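Local coordinates for protein member of DUF4221 family (PDB 3S9J) that is of unknown function but folds as a six-bladed beta-propeller of the DUF4221 family, from the gut bacterium Bacteroides vulgatus, at residues F32-E36 / D273-N277; N37-Y41 / V333-G337; S84-P88 / P137-K141; S202-K208 / W268-Y272. All coordinates share one frame; numbering follows the deposited sequence.

Interaction 1 of 4, residues F32-E36 / D273-N277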
loop_
_atom_site.group_PDB
_atom_site.type_symbol
_atom_site.label_atom_id
_atom_site.label_comp_id
_atom_site.label_asym_id
_atom_site.label_seq_id
_atom_site.Cartn_x
_atom_site.Cartn_y
_atom_site.Cartn_z
ATOM N N PHE A 32 -1.682 1.824 -9.073
ATOM C CA PHE A 32 -1.428 3.210 -8.710
ATOM C C PHE A 32 -1.959 4.155 -9.763
ATOM O O PHE A 32 -1.761 3.947 -10.952
ATOM C CB PHE A 32 0.066 3.456 -8.618
ATOM C CG PHE A 32 0.775 2.624 -7.558
ATOM C CD1 PHE A 32 0.536 2.852 -6.223
ATOM C CD2 PHE A 32 1.657 1.607 -7.924
ATOM C CE1 PHE A 32 1.188 2.090 -5.249
ATOM C CE2 PHE A 32 2.339 0.872 -6.979
ATOM C CZ PHE A 32 2.090 1.105 -5.612
ATOM N N GLN A 33 -2.575 5.236 -9.320
ATOM C CA GLN A 33 -3.002 6.299 -10.220
ATOM C C GLN A 33 -1.777 7.144 -10.597
ATOM O O GLN A 33 -0.887 7.399 -9.769
ATOM C CB GLN A 33 -4.099 7.141 -9.550
ATOM C CG GLN A 33 -4.735 8.215 -10.409
ATOM C CD GLN A 33 -4.058 9.585 -10.302
ATOM O OE1 GLN A 33 -2.953 9.698 -9.775
ATOM N NE2 GLN A 33 -4.734 10.632 -10.807
ATOM N N PHE A 34 -1.771 7.607 -11.848
ATOM C CA PHE A 34 -0.740 8.504 -12.348
ATOM C C PHE A 34 -1.290 9.379 -13.475
ATOM O O PHE A 34 -2.327 9.078 -14.049
ATOM C CB PHE A 34 0.496 7.731 -12.803
ATOM C CG PHE A 34 0.311 6.940 -14.065
ATOM C CD1 PHE A 34 -0.261 5.693 -14.033
ATOM C CD2 PHE A 34 0.753 7.430 -15.284
ATOM C CE1 PHE A 34 -0.445 4.957 -15.180
ATOM C CE2 PHE A 34 0.592 6.708 -16.443
ATOM C CZ PHE A 34 -0.000 5.438 -16.400
ATOM N N GLU A 35 -0.585 10.479 -13.721
ATOM C CA GLU A 35 -0.869 11.373 -14.828
ATOM C C GLU A 35 0.175 11.240 -15.903
ATOM O O GLU A 35 1.350 11.095 -15.602
ATOM C CB GLU A 35 -0.899 12.809 -14.329
ATOM C CG GLU A 35 -1.986 13.088 -13.272
ATOM C CD GLU A 35 -3.012 14.096 -13.676
ATOM O OE1 GLU A 35 -2.937 14.620 -14.807
ATOM O OE2 GLU A 35 -3.908 14.395 -12.861
ATOM N N GLU A 36 -0.276 11.282 -17.159
ATOM C CA GLU A 36 0.593 11.258 -18.311
ATOM C C GLU A 36 -0.109 11.942 -19.483
ATOM O O GLU A 36 -1.297 11.735 -19.722
ATOM C CB GLU A 36 0.972 9.835 -18.686
ATOM C CG GLU A 36 2.097 9.752 -19.727
ATOM C CD GLU A 36 2.602 8.344 -20.020
ATOM O OE1 GLU A 36 2.348 7.427 -19.209
ATOM O OE2 GLU A 36 3.259 8.143 -21.083
ATOM N N ASP A 273 -3.733 12.675 -0.674
ATOM C CA ASP A 273 -4.535 13.161 -1.787
ATOM C C ASP A 273 -3.865 14.449 -2.296
ATOM O O ASP A 273 -3.985 15.513 -1.658
ATOM C CB ASP A 273 -5.961 13.444 -1.277
ATOM C CG ASP A 273 -6.913 13.942 -2.355
ATOM O OD1 ASP A 273 -6.455 14.568 -3.352
ATOM O OD2 ASP A 273 -8.144 13.697 -2.180
ATOM N N LYS A 274 -3.160 14.331 -3.427
ATOM C CA LYS A 274 -2.375 15.440 -4.016
ATOM C C LYS A 274 -3.261 16.533 -4.606
ATOM O O LYS A 274 -2.795 17.643 -4.801
ATOM C CB LYS A 274 -1.378 14.924 -5.087
ATOM C CG LYS A 274 -2.001 14.347 -6.377
ATOM C CD LYS A 274 -0.988 13.493 -7.238
ATOM C CE LYS A 274 -1.725 12.437 -8.164
ATOM N NZ LYS A 274 -0.969 11.615 -9.265
ATOM N N TYR A 275 -4.529 16.221 -4.887
ATOM C CA TYR A 275 -5.448 17.174 -5.521
ATOM C C TYR A 275 -6.100 18.075 -4.498
ATOM O O TYR A 275 -6.215 19.271 -4.698
ATOM C CB TYR A 275 -6.500 16.460 -6.378
ATOM C CG TYR A 275 -5.847 15.641 -7.483
ATOM C CD1 TYR A 275 -5.357 16.262 -8.623
ATOM C CD2 TYR A 275 -5.693 14.262 -7.356
ATOM C CE1 TYR A 275 -4.713 15.538 -9.630
ATOM C CE2 TYR A 275 -5.077 13.503 -8.374
ATOM C CZ TYR A 275 -4.584 14.143 -9.506
ATOM O OH TYR A 275 -3.969 13.427 -10.492
ATOM N N ARG A 276 -6.530 17.498 -3.388
ATOM C CA ARG A 276 -7.209 18.268 -2.339
ATOM C C ARG A 276 -6.303 18.596 -1.146
ATOM O O ARG A 276 -6.710 19.346 -0.258
ATOM C CB ARG A 276 -8.471 17.515 -1.900
ATOM C CG ARG A 276 -9.621 17.704 -2.877
ATOM C CD ARG A 276 -10.529 16.533 -2.945
ATOM N NE ARG A 276 -9.819 15.403 -3.509
ATOM C CZ ARG A 276 -9.753 15.108 -4.807
ATOM N NH1 ARG A 276 -10.425 15.826 -5.716
ATOM N NH2 ARG A 276 -9.022 14.071 -5.189
ATOM N N ASN A 277 -5.078 18.074 -1.147
ATOM C CA ASN A 277 -4.108 18.288 -0.068
ATOM C C ASN A 277 -4.622 17.825 1.318
ATOM O O ASN A 277 -4.573 18.561 2.312
ATOM C CB ASN A 277 -3.673 19.771 -0.038
ATOM C CG ASN A 277 -2.338 19.985 0.661
ATOM O OD1 ASN A 277 -1.519 19.077 0.778
ATOM N ND2 ASN A 277 -2.100 21.225 1.105
#

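Interaction 2 of 4, residues N37-Y41 / V333-G337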
loop_
_atom_site.group_PDB
_atom_site.type_symbol
_atom_site.label_atom_id
_atom_site.label_comp_id
_atom_site.label_asym_id
_atom_site.label_seq_id
_atom_site.Cartn_x
_atom_site.Cartn_y
_atom_site.Cartn_z
ATOM N N ASN A 37 0.632 12.783 -20.191
ATOM C CA ASN A 37 0.125 13.469 -21.374
ATOM C C ASN A 37 -1.181 14.221 -21.106
ATOM O O ASN A 37 -2.056 14.249 -21.956
ATOM C CB ASN A 37 -0.088 12.463 -22.510
ATOM C CG ASN A 37 1.196 11.739 -22.913
ATOM O OD1 ASN A 37 2.282 12.318 -22.894
ATOM N ND2 ASN A 37 1.062 10.464 -23.280
ATOM N N GLY A 38 -1.332 14.789 -19.914
ATOM C CA GLY A 38 -2.520 15.590 -19.585
ATOM C C GLY A 38 -3.757 14.830 -19.127
ATOM O O GLY A 38 -4.798 15.448 -18.940
ATOM N N LYS A 39 -3.638 13.500 -18.969
ATOM C CA LYS A 39 -4.759 12.646 -18.554
ATOM C C LYS A 39 -4.358 11.770 -17.362
ATOM O O LYS A 39 -3.176 11.535 -17.113
ATOM C CB LYS A 39 -5.204 11.744 -19.719
ATOM C CG LYS A 39 -6.210 12.376 -20.693
ATOM C CD LYS A 39 -6.441 11.505 -21.945
ATOM C CE LYS A 39 -6.731 10.020 -21.627
ATOM N NZ LYS A 39 -8.186 9.675 -21.479
ATOM N N GLU A 40 -5.350 11.281 -16.613
ATOM C CA GLU A 40 -5.059 10.373 -15.520
ATOM C C GLU A 40 -5.365 8.923 -15.928
ATOM O O GLU A 40 -6.356 8.618 -16.615
ATOM C CB GLU A 40 -5.779 10.717 -14.204
ATOM C CG GLU A 40 -7.270 10.887 -14.339
ATOM C CD GLU A 40 -8.024 10.970 -13.013
ATOM O OE1 GLU A 40 -7.440 10.756 -11.924
ATOM O OE2 GLU A 40 -9.229 11.258 -13.080
ATOM N N TYR A 41 -4.537 8.040 -15.412
ATOM C CA TYR A 41 -4.588 6.633 -15.689
ATOM C C TYR A 41 -4.434 5.837 -14.389
ATOM O O TYR A 41 -3.963 6.356 -13.378
ATOM C CB TYR A 41 -3.451 6.242 -16.645
ATOM C CG TYR A 41 -3.536 6.919 -17.984
ATOM C CD1 TYR A 41 -4.278 6.375 -19.005
ATOM C CD2 TYR A 41 -2.845 8.105 -18.224
ATOM C CE1 TYR A 41 -4.405 7.008 -20.232
ATOM C CE2 TYR A 41 -2.947 8.739 -19.450
ATOM C CZ TYR A 41 -3.724 8.179 -20.447
ATOM O OH TYR A 41 -3.839 8.786 -21.667
ATOM N N VAL A 333 -6.416 7.516 -5.122
ATOM C CA VAL A 333 -6.911 8.896 -5.218
ATOM C C VAL A 333 -6.776 9.337 -6.671
ATOM O O VAL A 333 -5.688 9.251 -7.252
ATOM C CB VAL A 333 -6.113 9.848 -4.337
ATOM C CG1 VAL A 333 -6.619 11.334 -4.524
ATOM C CG2 VAL A 333 -6.206 9.418 -2.860
ATOM N N GLY A 334 -7.886 9.780 -7.253
ATOM C CA GLY A 334 -7.933 10.362 -8.587
ATOM C C GLY A 334 -8.237 11.841 -8.526
ATOM O O GLY A 334 -8.459 12.394 -7.451
ATOM N N ARG A 335 -8.271 12.485 -9.686
ATOM C CA ARG A 335 -8.638 13.917 -9.743
ATOM C C ARG A 335 -9.930 14.242 -9.008
ATOM O O ARG A 335 -10.000 15.260 -8.325
ATOM C CB ARG A 335 -8.753 14.373 -11.192
ATOM C CG ARG A 335 -7.436 14.402 -11.941
ATOM C CD ARG A 335 -7.713 14.649 -13.436
ATOM N NE ARG A 335 -6.482 14.781 -14.193
ATOM C CZ ARG A 335 -6.405 15.153 -15.472
ATOM N NH1 ARG A 335 -7.489 15.431 -16.180
ATOM N NH2 ARG A 335 -5.223 15.259 -16.040
ATOM N N GLU A 336 -10.952 13.392 -9.143
ATOM C CA GLU A 336 -12.281 13.669 -8.611
ATOM C C GLU A 336 -12.490 13.295 -7.151
ATOM O O GLU A 336 -13.462 13.757 -6.507
ATOM C CB GLU A 336 -13.341 12.966 -9.453
ATOM C CG GLU A 336 -13.486 13.512 -10.883
ATOM C CD GLU A 336 -13.809 15.001 -10.935
ATOM O OE1 GLU A 336 -14.539 15.517 -10.061
ATOM O OE2 GLU A 336 -13.307 15.663 -11.855
ATOM N N GLY A 337 -11.627 12.429 -6.636
ATOM C CA GLY A 337 -11.734 12.017 -5.237
ATOM C C GLY A 337 -11.063 10.701 -4.901
ATOM O O GLY A 337 -10.164 10.240 -5.615
HETATM O O HOH W 1 -7.736 16.267 -18.978
HETATM O O HOH W 2 -10.847 11.127 -11.007
#

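Interaction 3 of 4, residues S84-P88 / P137-K141. With FMT (formic acid), chain J.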
loop_
_atom_site.group_PDB
_atom_site.type_symbol
_atom_site.label_atom_id
_atom_site.label_comp_id
_atom_site.label_asym_id
_atom_site.label_seq_id
_atom_site.Cartn_x
_atom_site.Cartn_y
_atom_site.Cartn_z
ATOM N N SER A 84 5.067 -3.041 -8.954
ATOM C CA SER A 84 5.474 -2.223 -10.088
ATOM C C SER A 84 4.859 -0.853 -9.963
ATOM O O SER A 84 3.738 -0.700 -9.451
ATOM C CB SER A 84 5.113 -2.897 -11.418
ATOM O OG SER A 84 3.720 -3.143 -11.494
ATOM N N ARG A 85 5.589 0.170 -10.418
ATOM C CA ARG A 85 5.152 1.519 -10.200
ATOM C C ARG A 85 5.523 2.448 -11.339
ATOM O O ARG A 85 6.652 2.393 -11.838
ATOM C CB ARG A 85 5.788 2.042 -8.902
ATOM C CG ARG A 85 7.272 2.168 -8.972
ATOM C CD ARG A 85 7.922 2.534 -7.652
ATOM N NE ARG A 85 7.390 3.696 -6.987
ATOM C CZ ARG A 85 7.602 4.972 -7.311
ATOM N NH1 ARG A 85 8.297 5.345 -8.392
ATOM N NH2 ARG A 85 7.105 5.905 -6.536
ATOM N N PRO A 86 4.589 3.319 -11.725
ATOM C CA PRO A 86 4.909 4.396 -12.691
ATOM C C PRO A 86 5.896 5.335 -12.029
ATOM O O PRO A 86 5.705 5.710 -10.859
ATOM C CB PRO A 86 3.569 5.080 -12.929
ATOM C CG PRO A 86 2.706 4.757 -11.773
ATOM C CD PRO A 86 3.227 3.439 -11.180
ATOM N N SER A 87 6.955 5.699 -12.746
ATOM C CA SER A 87 8.094 6.351 -12.112
ATOM C C SER A 87 8.599 7.557 -12.950
ATOM O O SER A 87 9.783 7.595 -13.324
ATOM C CB SER A 87 9.215 5.334 -11.901
ATOM O OG SER A 87 8.805 4.300 -11.023
ATOM N N PRO A 88 7.727 8.555 -13.189
ATOM C CA PRO A 88 6.382 8.769 -12.611
ATOM C C PRO A 88 5.212 8.374 -13.483
ATOM O O PRO A 88 4.073 8.481 -13.048
ATOM C CB PRO A 88 6.352 10.287 -12.411
ATOM C CG PRO A 88 7.108 10.799 -13.600
ATOM C CD PRO A 88 8.231 9.806 -13.818
ATOM N N PRO A 137 3.883 2.858 -1.711
ATOM C CA PRO A 137 4.100 3.221 -3.110
ATOM C C PRO A 137 5.559 3.344 -3.526
ATOM O O PRO A 137 5.820 3.536 -4.717
ATOM C CB PRO A 137 3.451 4.609 -3.212
ATOM C CG PRO A 137 3.589 5.158 -1.815
ATOM C CD PRO A 137 3.324 3.986 -0.943
ATOM N N ALA A 138 6.461 3.278 -2.551
ATOM C CA ALA A 138 7.852 3.723 -2.689
ATOM C C ALA A 138 7.834 5.193 -3.051
ATOM O O ALA A 138 6.774 5.803 -3.246
ATOM C CB ALA A 138 8.620 2.900 -3.703
ATOM N N PHE A 139 9.016 5.800 -3.140
ATOM C CA PHE A 139 9.126 7.155 -3.601
ATOM C C PHE A 139 10.552 7.378 -4.136
ATOM O O PHE A 139 11.481 6.580 -3.864
ATOM C CB PHE A 139 8.736 8.189 -2.541
ATOM C CG PHE A 139 9.573 8.150 -1.267
ATOM C CD1 PHE A 139 9.235 7.296 -0.226
ATOM C CD2 PHE A 139 10.681 8.970 -1.114
ATOM C CE1 PHE A 139 10.003 7.253 0.939
ATOM C CE2 PHE A 139 11.453 8.942 0.069
ATOM C CZ PHE A 139 11.089 8.092 1.092
ATOM N N ILE A 140 10.686 8.401 -4.953
ATOM C CA ILE A 140 11.972 8.705 -5.605
ATOM C C ILE A 140 12.389 10.095 -5.185
ATOM O O ILE A 140 11.634 11.060 -5.321
ATOM C CB ILE A 140 11.911 8.540 -7.144
ATOM C CG1 ILE A 140 11.613 7.070 -7.497
ATOM C CG2 ILE A 140 13.245 9.002 -7.842
ATOM C CD1 ILE A 140 11.469 6.767 -8.969
ATOM N N LYS A 141 13.592 10.188 -4.629
ATOM C CA LYS A 141 14.169 11.487 -4.235
ATOM C C LYS A 141 15.616 11.476 -4.712
ATOM O O LYS A 141 16.351 10.520 -4.436
ATOM C CB LYS A 141 14.072 11.689 -2.712
ATOM C CG LYS A 141 14.597 13.049 -2.190
ATOM C CD LYS A 141 14.369 13.233 -0.658
ATOM C CE LYS A 141 14.780 14.637 -0.150
ATOM N NZ LYS A 141 14.465 14.887 1.339
HETATM C C FMT J . 7.469 8.900 -8.586
HETATM O O1 FMT J . 6.755 8.490 -7.662
HETATM O O2 FMT J . 8.213 8.169 -9.248
#

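Interaction 4 of 4, residues S202-K208 / W268-Y272. With FMT (formic acid), chain H.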
loop_
_atom_site.group_PDB
_atom_site.type_symbol
_atom_site.label_atom_id
_atom_site.label_comp_id
_atom_site.label_asym_id
_atom_site.label_seq_id
_atom_site.Cartn_x
_atom_site.Cartn_y
_atom_site.Cartn_z
ATOM N N SER A 202 1.859 1.207 6.690
ATOM C CA SER A 202 1.609 1.794 5.387
ATOM C C SER A 202 2.281 3.152 5.360
ATOM O O SER A 202 2.566 3.749 6.403
ATOM C CB SER A 202 0.086 1.902 5.166
ATOM O OG SER A 202 -0.273 2.613 3.974
ATOM N N TYR A 203 2.572 3.663 4.173
ATOM C CA TYR A 203 3.198 4.986 4.090
ATOM C C TYR A 203 2.786 5.622 2.772
ATOM O O TYR A 203 2.342 4.948 1.841
ATOM C CB TYR A 203 4.738 4.903 4.219
ATOM C CG TYR A 203 5.429 4.165 3.101
ATOM C CD1 TYR A 203 5.583 2.800 3.148
ATOM C CD2 TYR A 203 5.914 4.843 1.995
ATOM C CE1 TYR A 203 6.184 2.080 2.121
ATOM C CE2 TYR A 203 6.524 4.169 0.962
ATOM C CZ TYR A 203 6.649 2.787 1.005
ATOM O OH TYR A 203 7.253 2.106 -0.010
ATOM N N ASP A 204 2.947 6.923 2.704
ATOM C CA ASP A 204 2.809 7.633 1.460
ATOM C C ASP A 204 3.773 8.810 1.466
ATOM O O ASP A 204 4.292 9.197 2.514
ATOM C CB ASP A 204 1.368 8.096 1.232
ATOM C CG ASP A 204 0.978 8.154 -0.255
ATOM O OD1 ASP A 204 1.875 8.146 -1.142
ATOM O OD2 ASP A 204 -0.247 8.178 -0.534
ATOM N N TYR A 205 4.015 9.351 0.280
ATOM C CA TYR A 205 4.976 10.429 0.112
ATOM C C TYR A 205 4.306 11.599 -0.598
ATOM O O TYR A 205 3.736 11.435 -1.655
ATOM C CB TYR A 205 6.213 9.967 -0.656
ATOM C CG TYR A 205 7.380 10.948 -0.533
ATOM C CD1 TYR A 205 8.180 10.959 0.595
ATOM C CD2 TYR A 205 7.685 11.857 -1.553
ATOM C CE1 TYR A 205 9.223 11.829 0.725
ATOM C CE2 TYR A 205 8.742 12.736 -1.424
ATOM C CZ TYR A 205 9.508 12.712 -0.289
ATOM O OH TYR A 205 10.579 13.567 -0.157
ATOM N N ASN A 206 4.407 12.765 0.012
ATOM C CA ASN A 206 3.804 14.010 -0.451
ATOM C C ASN A 206 4.924 14.793 -1.132
ATOM O O ASN A 206 5.814 15.318 -0.469
ATOM C CB ASN A 206 3.243 14.722 0.797
ATOM C CG ASN A 206 2.851 16.179 0.568
ATOM O OD1 ASN A 206 3.231 16.808 -0.420
ATOM N ND2 ASN A 206 2.094 16.725 1.514
ATOM N N TYR A 207 4.910 14.814 -2.458
ATOM C CA TYR A 207 5.992 15.456 -3.222
ATOM C C TYR A 207 5.940 16.972 -3.143
ATOM O O TYR A 207 6.966 17.631 -3.235
ATOM C CB TYR A 207 6.001 15.007 -4.677
ATOM C CG TYR A 207 6.514 13.580 -4.870
ATOM C CD1 TYR A 207 7.891 13.322 -4.948
ATOM C CD2 TYR A 207 5.636 12.512 -5.002
ATOM C CE1 TYR A 207 8.372 12.048 -5.129
ATOM C CE2 TYR A 207 6.108 11.212 -5.175
ATOM C CZ TYR A 207 7.485 10.994 -5.260
ATOM O OH TYR A 207 7.984 9.722 -5.439
ATOM N N LYS A 208 4.746 17.518 -2.963
ATOM C CA LYS A 208 4.585 18.967 -2.783
ATOM C C LYS A 208 5.451 19.485 -1.638
ATOM O O LYS A 208 6.128 20.514 -1.764
ATOM C CB LYS A 208 3.108 19.280 -2.503
ATOM C CG LYS A 208 2.757 20.776 -2.249
ATOM C CD LYS A 208 1.334 20.875 -1.636
ATOM C CE LYS A 208 1.045 22.210 -0.989
ATOM N NZ LYS A 208 0.428 23.156 -1.952
ATOM N N TRP A 268 -4.977 0.574 8.461
ATOM C CA TRP A 268 -4.485 0.016 7.195
ATOM C C TRP A 268 -3.846 1.154 6.384
ATOM O O TRP A 268 -2.903 1.758 6.891
ATOM C CB TRP A 268 -5.555 -0.809 6.454
ATOM C CG TRP A 268 -4.976 -1.801 5.483
ATOM C CD1 TRP A 268 -5.102 -1.796 4.126
ATOM C CD2 TRP A 268 -4.173 -2.928 5.804
ATOM N NE1 TRP A 268 -4.435 -2.859 3.586
ATOM C CE2 TRP A 268 -3.842 -3.567 4.591
ATOM C CE3 TRP A 268 -3.677 -3.459 7.004
ATOM C CZ2 TRP A 268 -3.072 -4.710 4.544
ATOM C CZ3 TRP A 268 -2.898 -4.613 6.940
ATOM C CH2 TRP A 268 -2.603 -5.222 5.715
ATOM N N HIS A 269 -4.334 1.475 5.177
ATOM C CA HIS A 269 -3.681 2.483 4.352
ATOM C C HIS A 269 -3.554 3.837 5.046
ATOM O O HIS A 269 -4.480 4.290 5.743
ATOM C CB HIS A 269 -4.461 2.806 3.074
ATOM C CG HIS A 269 -4.899 1.633 2.261
ATOM N ND1 HIS A 269 -4.013 0.757 1.661
ATOM C CD2 HIS A 269 -6.131 1.287 1.830
ATOM C CE1 HIS A 269 -4.694 -0.106 0.932
ATOM N NE2 HIS A 269 -5.985 0.187 1.026
ATOM N N ILE A 270 -2.436 4.506 4.796
ATOM C CA ILE A 270 -2.394 5.959 4.855
ATOM C C ILE A 270 -2.150 6.441 3.418
ATOM O O ILE A 270 -1.244 5.978 2.737
ATOM C CB ILE A 270 -1.359 6.505 5.897
ATOM C CG1 ILE A 270 -1.410 8.054 6.006
ATOM C CG2 ILE A 270 0.062 6.028 5.585
ATOM C CD1 ILE A 270 -2.737 8.594 6.586
HETATM N N MSE A 271 -2.976 7.379 2.961
HETATM C CA MSE A 271 -2.939 7.826 1.576
HETATM C C MSE A 271 -2.984 9.341 1.509
HETATM O O MSE A 271 -3.850 9.969 2.115
HETATM C CB MSE A 271 -4.120 7.250 0.790
HETATM C CG MSE A 271 -4.191 5.804 0.815
HETATM SE SE MSE A 271 -5.678 5.197 -0.310
HETATM C CE MSE A 271 -5.509 5.980 -1.692
ATOM N N TYR A 272 -2.068 9.921 0.738
ATOM C CA TYR A 272 -2.071 11.348 0.484
ATOM C C TYR A 272 -2.890 11.648 -0.756
ATOM O O TYR A 272 -2.783 10.947 -1.749
ATOM C CB TYR A 272 -0.636 11.851 0.276
ATOM C CG TYR A 272 -0.565 13.317 -0.057
ATOM C CD1 TYR A 272 -1.140 14.245 0.769
ATOM C CD2 TYR A 272 0.101 13.765 -1.179
ATOM C CE1 TYR A 272 -1.095 15.598 0.465
ATOM C CE2 TYR A 272 0.156 15.132 -1.491
ATOM C CZ TYR A 272 -0.437 16.035 -0.669
ATOM O OH TYR A 272 -0.410 17.398 -0.937
HETATM C C FMT H . 11.785 14.818 -3.549
HETATM O O1 FMT H . 11.181 14.770 -2.473
HETATM O O2 FMT H . 11.381 14.296 -4.595
HETATM O O HOH W 3 -2.371 8.166 -2.424
#

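Interaction 1 of 4, residues F32-E36 / D273-N277
Gln33 and Glu35, alternate residues on one side of strand 31-36, meet Lys274 and Tyr275 in the turn 273-277. In this six-bladed beta-propeller the strand is the first of its four-stranded blade, while the turn joins the first two strands, 266-273 and 278-284, of another blade. Gln33 CA and Asp273 CA, among the nearest across the contact, are 11.0 Å apart, so side chains alone bridge the gap.

Hydrogen bonds carry the contact. The phenol oxygen of Tyr275 sits between two partners: Gln33 NE2 donates to Tyr275 OH at 2.9 Å, nearly straight at 167°, and Tyr275 OH donates to Glu35 OE2 at 2.6 Å, on the anti lone pair. Gln33 points its CG away from its backbone N (chi1 -175°) and bends at chi2 (-92°), which stands the amide almost perpendicular to the Tyr275 ring while keeping Tyr275 OH in the amide plane. At the other end, Lys274 NZ gives a bond of 2.8 Å to a lone pair of Gln33 OE1. NE2 also donates to Glu40 OE1, so partners at both ends define the flip.

Of charge pairs, Lys274 NZ and Glu35 OE2 are 5.4 Å apart, which allows attraction without contact. Glu35 has its salt bridge elsewhere, to Arg335.

Bonds inside the turn set its shape. Asp273 OD1 accepts from the backbone N of Tyr275 and of Arg276, forming an Asx turn and Asx motif. In a side-on salt bridge, Arg276 NE and NH2 lie 2.7 and 3.2 Å from Asp273 OD2.

Interaction 2 of 4, residues N37-Y41 / V333-G337
The type I' turn of the hairpin between strands 31-36 and 39-46, with Gly38 at position i+2, offers the carbonyl oxygen of Gly38 to Arg335, which lies in the tight turn between strands 327-334 and 337-341. Arg335 NH2 reaches Gly38 O at 2.9 Å. The oxygen lies close to the guanidinium plane, but the donor stands well above the carbonyl plane rather than on a lone pair. Water 1 bridges the same two groups, giving to Gly38 O and accepting from Arg335 NH1 at 2.9 Å. The same NH2 also carries the salt bridge to Glu35.

Both turns are hairpin tips of propeller blades: the first joins the two leading strands of one blade, the second joins strands of the blade that also holds the N- and C-terminal strands 8-19 and 354-364. In the second tip, Gly334 N bonds to Gly337 O at 2.8 Å.

Glu40 serves that tip with both carboxylate oxygens. Its CG sits between the backbone N and the carbonyl carbon (chi1 52°), and the chain beyond is extended, which carries the carboxylate to the other turn. Arg335 N donates to Glu40 OE1 at 2.9 Å and 168°, from the syn side but tilted out of the carboxylate plane. Glu40 OE2 receives a bond of 2.6 Å from water 2, which in turn accepts from Glu336 N, so two successive backbone N-H groups are served, one directly and one through water. The Arg335 chain runs extended past the carboxylate, its CG 3.6 Å from Glu40 CD, and the planes of carboxylate and guanidinium lie 16° apart.

Interaction 3 of 4, residues S84-P88 / P137-K141
Arg85 places its guanidinium against the backbone of Pro137 and Ala138. The grip on Pro137 is side-on: Arg85 NE donates to Pro137 O at 2.8 Å and 169°, in the carbonyl plane, and Arg85 NH2 adds a longer, more bent bond of 3.3 Å to the same Pro137 O from above that plane. A weak third bond runs from NH2 to Ala138 O. Nonpolar atoms fill in around these bonds, with Ala138 CB 3.6 Å from Arg85 NE and Ile140 CD1 3.5 Å from Arg85 NH1.

A formic acid molecule, probably bound as formate and probably from the crystallisation liquor, takes the end of the guanidinium. Arg85 NH1 and NH2 each donate to one of its oxygens, NH2 reaching O1 at 2.8 Å. Ile140 and Ser87 lie beside it.

Next come the groups that hold the arginine in place. Arg85 has its CG between the backbone N and the carbonyl carbon (chi1 65°), and the chain bends at chi3 (-53°), which turns NE back toward Pro137. Ser87 OG accepts a bent bond from Arg85 NH1, tilted from the guanidinium plane, at 2.9 Å, while donating to Arg85 O at 3.0 Å. Further out, Phe32 of strand 31-36 touches Arg85, Pro86 and Pro137, and Leu94 touches Arg85, Ser87 and Ile140.

The contact thus joins the first strands of two blades, 84-86 and 139-141, with one arginine spanning the seam between the sheets; these are the innermost strands of successive blades, around the central axis of a six-bladed beta-propeller.

Interaction 4 of 4, residues S202-K208 / W268-Y272
Ser202 and Asp204 pack tightly against Ile270 and Tyr272, where strands 202-206 and 268-272 run side by side, 7° from parallel with axes 5.5 Å apart. The hydrogen bonds between them run from backbone N-H groups to side-chain oxygens: Ile270 N donates to Ser202 OG at 3.0 Å, which also bonds to Asn135 O, and Tyr272 N donates to Asp204 OD2 at 2.8 Å and 172°, from above the carboxylate plane. Water 3 gives bonds to this OD2 and to Tyr272 O. Ile270 CG2 packs on the backbone of 202-203, 3.6 Å from Tyr203 CA.

Asn206, its CG anti to the backbone N, stacks its amide over one face of the Tyr272 ring, CG offset toward the rim and planes 12° apart; Asn206 CB makes a CH-pi contact. Bonds from Asn206 to Glu209 N and Tyr279 OH, and from Tyr272 OH to Asn277 OD1, should limit rotation of both groups.

The solvent side is looser: exposed Lys208 brings only CD near, 4.0 Å from Tyr272 OH. On the side of strand 202-206 turned away from 268-272, Tyr205 OH donates to a formic acid molecule.

Parallel first strands of consecutive blades surround the central axis of a beta-propeller.

The four contacts all join different blades of the propeller. Interactions 1 and 2 form one network, their centres about 6 Å apart, through Glu35 OE1 and Arg335 NH2 (2.7 Å) and through Arg276 NH1 and Arg335 O (2.7 Å). Interaction 4 adjoins interaction 1 where Asn277 OD1 lies 2.6 Å from Tyr272 OH, and interaction 2 where Val333 CG2 lies 3.7 Å from Met271 CE. Interactions 3 and 4 are coupled by Tyr203 OH, 2.9 Å from Ala138 N, and Tyr207 OH, 3.0 Å from Ile140 N. Phe32 CE1, 3.8 Å from Pro137 CA, links interactions 1 and 3. Interactions 2 and 3 do not touch. Formic acid binds at interactions 3 and 4, but no active site has been assigned.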